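Local coordinates for protein PAN2-PAN3 deadenylation complex catalytic subunit pan2 (Neurospora crassa, PDB 4CZW) that shortens the poly(A) tails of messenger RNA as the catalytic exonuclease subunit of the PAN2-PAN3 deadenylation complex, at residues F448-K452 / E500-L506. Residues are numbered along the deposited sequence; the frame is centred on the assembly and turned at random.
Sequences FIRLK and ETIVDYL
A classic beta bulge joins Arg450, near the end of the exonuclease strand 441-451, to Val503 and Asp504 of the short antiparallel strand 502-504. The firm bond runs from Arg450 N to Asp504 O, 2.7 Å, nearly straight and in the carbonyl plane. Arg450 O serves both bulge residues: Val503 N comes in at 2.9 Å from above the carbonyl plane, its N-H bent to 137°, whereas the bond from Asp504 N is weak. On the same face the side chains of Arg450 and Asp504 run side by side, the guanidinium and carboxylate planes 84° apart. NH1 of Arg450 sits 3.5 Å from OD2 of Asp504, a purely electrostatic salt bridge, because the oxygen stands off the guanidinium plane. Leu506 crosses at about a right angle and lays CD2 over the centre of one guanidinium face. With CG anti to the backbone N (chi1 -161°), Asp504 sends OD1 to Leu506 N at 2.8 Å, closing an Asx turn, with Leu506 at the N-cap position just before helix 507-510. On the other face, CD1 of Ile449 rests 3.8 Å from CG1 of Ile502, whose CG2 sits over the centre of one face of the Tyr505 ring. Further along, CD2 of Leu451 reaches CB of Glu500, whose OE2 bonds to His111. The opposite edge of strand 441-451 pairs with strand 471-481 through Ile449 and Leu451. The Phe448 side chain lies close to Asp554 and Glu447, probable ligands of the catalytic metals, while the bulge ties strand 502-504 into the mixed sheet of the RNase H-like fold of DEDD exonucleases.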
loop_
_atom_site.group_PDB
_atom_site.type_symbol
_atom_site.label_atom_id
_atom_site.label_comp_id
_atom_site.label_asym_id
_atom_site.label_seq_id
_atom_site.Cartn_x
_atom_site.Cartn_y
_atom_site.Cartn_z
ATOM N N PHE A 448 -14.577 -5.183 -18.471
ATOM C CA PHE A 448 -14.729 -3.950 -17.700
ATOM C C PHE A 448 -16.178 -3.482 -17.613
ATOM O O PHE A 448 -17.017 -3.853 -18.433
ATOM C CB PHE A 448 -13.884 -2.824 -18.305
ATOM C CG PHE A 448 -12.402 -3.084 -18.291
ATOM C CD1 PHE A 448 -11.859 -4.091 -17.511
ATOM C CD2 PHE A 448 -11.550 -2.305 -19.057
ATOM C CE1 PHE A 448 -10.496 -4.323 -17.504
ATOM C CE2 PHE A 448 -10.186 -2.530 -19.051
ATOM C CZ PHE A 448 -9.660 -3.541 -18.275
ATOM N N ILE A 449 -16.457 -2.658 -16.606
ATOM C CA ILE A 449 -17.712 -1.920 -16.522
ATOM C C ILE A 449 -17.411 -0.483 -16.111
ATOM O O ILE A 449 -16.307 -0.181 -15.660
ATOM C CB ILE A 449 -18.706 -2.559 -15.525
ATOM C CG1 ILE A 449 -18.048 -2.774 -14.161
ATOM C CG2 ILE A 449 -19.254 -3.869 -16.073
ATOM C CD1 ILE A 449 -18.337 -1.674 -13.157
ATOM N N ARG A 450 -18.392 0.400 -16.262
ATOM C CA ARG A 450 -18.200 1.807 -15.929
ATOM C C ARG A 450 -18.725 2.138 -14.536
ATOM O O ARG A 450 -19.797 1.682 -14.141
ATOM C CB ARG A 450 -18.886 2.700 -16.964
ATOM C CG ARG A 450 -18.375 2.522 -18.383
ATOM C CD ARG A 450 -17.813 3.825 -18.924
ATOM N NE ARG A 450 -17.688 3.808 -20.379
ATOM C CZ ARG A 450 -18.629 4.241 -21.211
ATOM N NH1 ARG A 450 -19.767 4.727 -20.732
ATOM N NH2 ARG A 450 -18.435 4.191 -22.521
ATOM N N LEU A 451 -17.961 2.937 -13.797
ATOM C CA LEU A 451 -18.367 3.373 -12.467
ATOM C C LEU A 451 -18.655 4.870 -12.443
ATOM O O LEU A 451 -18.397 5.578 -13.417
ATOM C CB LEU A 451 -17.293 3.029 -11.434
ATOM C CG LEU A 451 -17.125 1.549 -11.092
ATOM C CD1 LEU A 451 -16.055 1.366 -10.027
ATOM C CD2 LEU A 451 -18.447 0.958 -10.631
ATOM N N LYS A 452 -19.189 5.346 -11.323
ATOM C CA LYS A 452 -19.529 6.756 -11.174
ATOM C C LYS A 452 -18.291 7.599 -10.880
ATOM O O LYS A 452 -17.871 8.411 -11.705
ATOM C CB LYS A 452 -20.567 6.938 -10.065
ATOM C CG LYS A 452 -21.057 8.367 -9.898
ATOM C CD LYS A 452 -22.118 8.462 -8.814
ATOM C CE LYS A 452 -22.638 9.884 -8.669
ATOM N NZ LYS A 452 -23.685 9.986 -7.614
ATOM N N GLU A 500 -19.963 -1.030 -5.744
ATOM C CA GLU A 500 -20.050 0.349 -6.209
ATOM C C GLU A 500 -21.293 0.540 -7.072
ATOM O O GLU A 500 -22.011 -0.419 -7.359
ATOM C CB GLU A 500 -18.795 0.733 -6.997
ATOM C CG GLU A 500 -17.489 0.371 -6.309
ATOM C CD GLU A 500 -17.245 1.179 -5.050
ATOM O OE1 GLU A 500 -17.572 2.384 -5.043
ATOM O OE2 GLU A 500 -16.729 0.608 -4.067
ATOM N N THR A 501 -21.547 1.777 -7.483
ATOM C CA THR A 501 -22.666 2.067 -8.371
ATOM C C THR A 501 -22.220 2.002 -9.828
ATOM O O THR A 501 -21.397 2.802 -10.272
ATOM C CB THR A 501 -23.278 3.450 -8.084
ATOM O OG1 THR A 501 -23.850 3.457 -6.770
ATOM C CG2 THR A 501 -24.362 3.773 -9.101
ATOM N N ILE A 502 -22.767 1.040 -10.565
ATOM C CA ILE A 502 -22.394 0.838 -11.960
ATOM C C ILE A 502 -23.210 1.723 -12.897
ATOM O O ILE A 502 -24.429 1.584 -12.995
ATOM C CB ILE A 502 -22.569 -0.634 -12.380
ATOM C CG1 ILE A 502 -21.758 -1.550 -11.461
ATOM C CG2 ILE A 502 -22.155 -0.826 -13.831
ATOM C CD1 ILE A 502 -21.876 -3.019 -11.802
ATOM N N VAL A 503 -22.526 2.632 -13.583
ATOM C CA VAL A 503 -23.176 3.536 -14.525
ATOM C C VAL A 503 -23.476 2.827 -15.843
ATOM O O VAL A 503 -24.554 2.985 -16.415
ATOM C CB VAL A 503 -22.308 4.781 -14.796
ATOM C CG1 VAL A 503 -22.963 5.676 -15.838
ATOM C CG2 VAL A 503 -22.069 5.546 -13.505
ATOM N N ASP A 504 -22.516 2.038 -16.316
ATOM C CA ASP A 504 -22.673 1.313 -17.571
ATOM C C ASP A 504 -22.079 -0.087 -17.463
ATOM O O ASP A 504 -20.945 -0.258 -17.015
ATOM C CB ASP A 504 -22.014 2.086 -18.718
ATOM C CG ASP A 504 -22.519 1.654 -20.082
ATOM O OD1 ASP A 504 -22.925 0.484 -20.235
ATOM O OD2 ASP A 504 -22.505 2.493 -21.008
ATOM N N TYR A 505 -22.851 -1.088 -17.877
ATOM C CA TYR A 505 -22.396 -2.471 -17.836
ATOM C C TYR A 505 -21.574 -2.832 -19.070
ATOM O O TYR A 505 -20.872 -3.843 -19.077
ATOM C CB TYR A 505 -23.586 -3.423 -17.704
ATOM C CG TYR A 505 -24.123 -3.534 -16.295
ATOM C CD1 TYR A 505 -25.015 -2.595 -15.792
ATOM C CD2 TYR A 505 -23.737 -4.580 -15.466
ATOM C CE1 TYR A 505 -25.507 -2.695 -14.504
ATOM C CE2 TYR A 505 -24.223 -4.687 -14.178
ATOM C CZ TYR A 505 -25.108 -3.743 -13.702
ATOM O OH TYR A 505 -25.594 -3.848 -12.418
ATOM N N LEU A 506 -21.668 -1.995 -20.101
ATOM C CA LEU A 506 -20.955 -2.207 -21.361
ATOM C C LEU A 506 -21.248 -3.595 -21.926
ATOM O O LEU A 506 -20.334 -4.369 -22.207
ATOM C CB LEU A 506 -19.448 -2.018 -21.165
ATOM C CG LEU A 506 -19.002 -0.689 -20.548
ATOM C CD1 LEU A 506 -17.497 -0.672 -20.328
ATOM C CD2 LEU A 506 -19.431 0.481 -21.418
#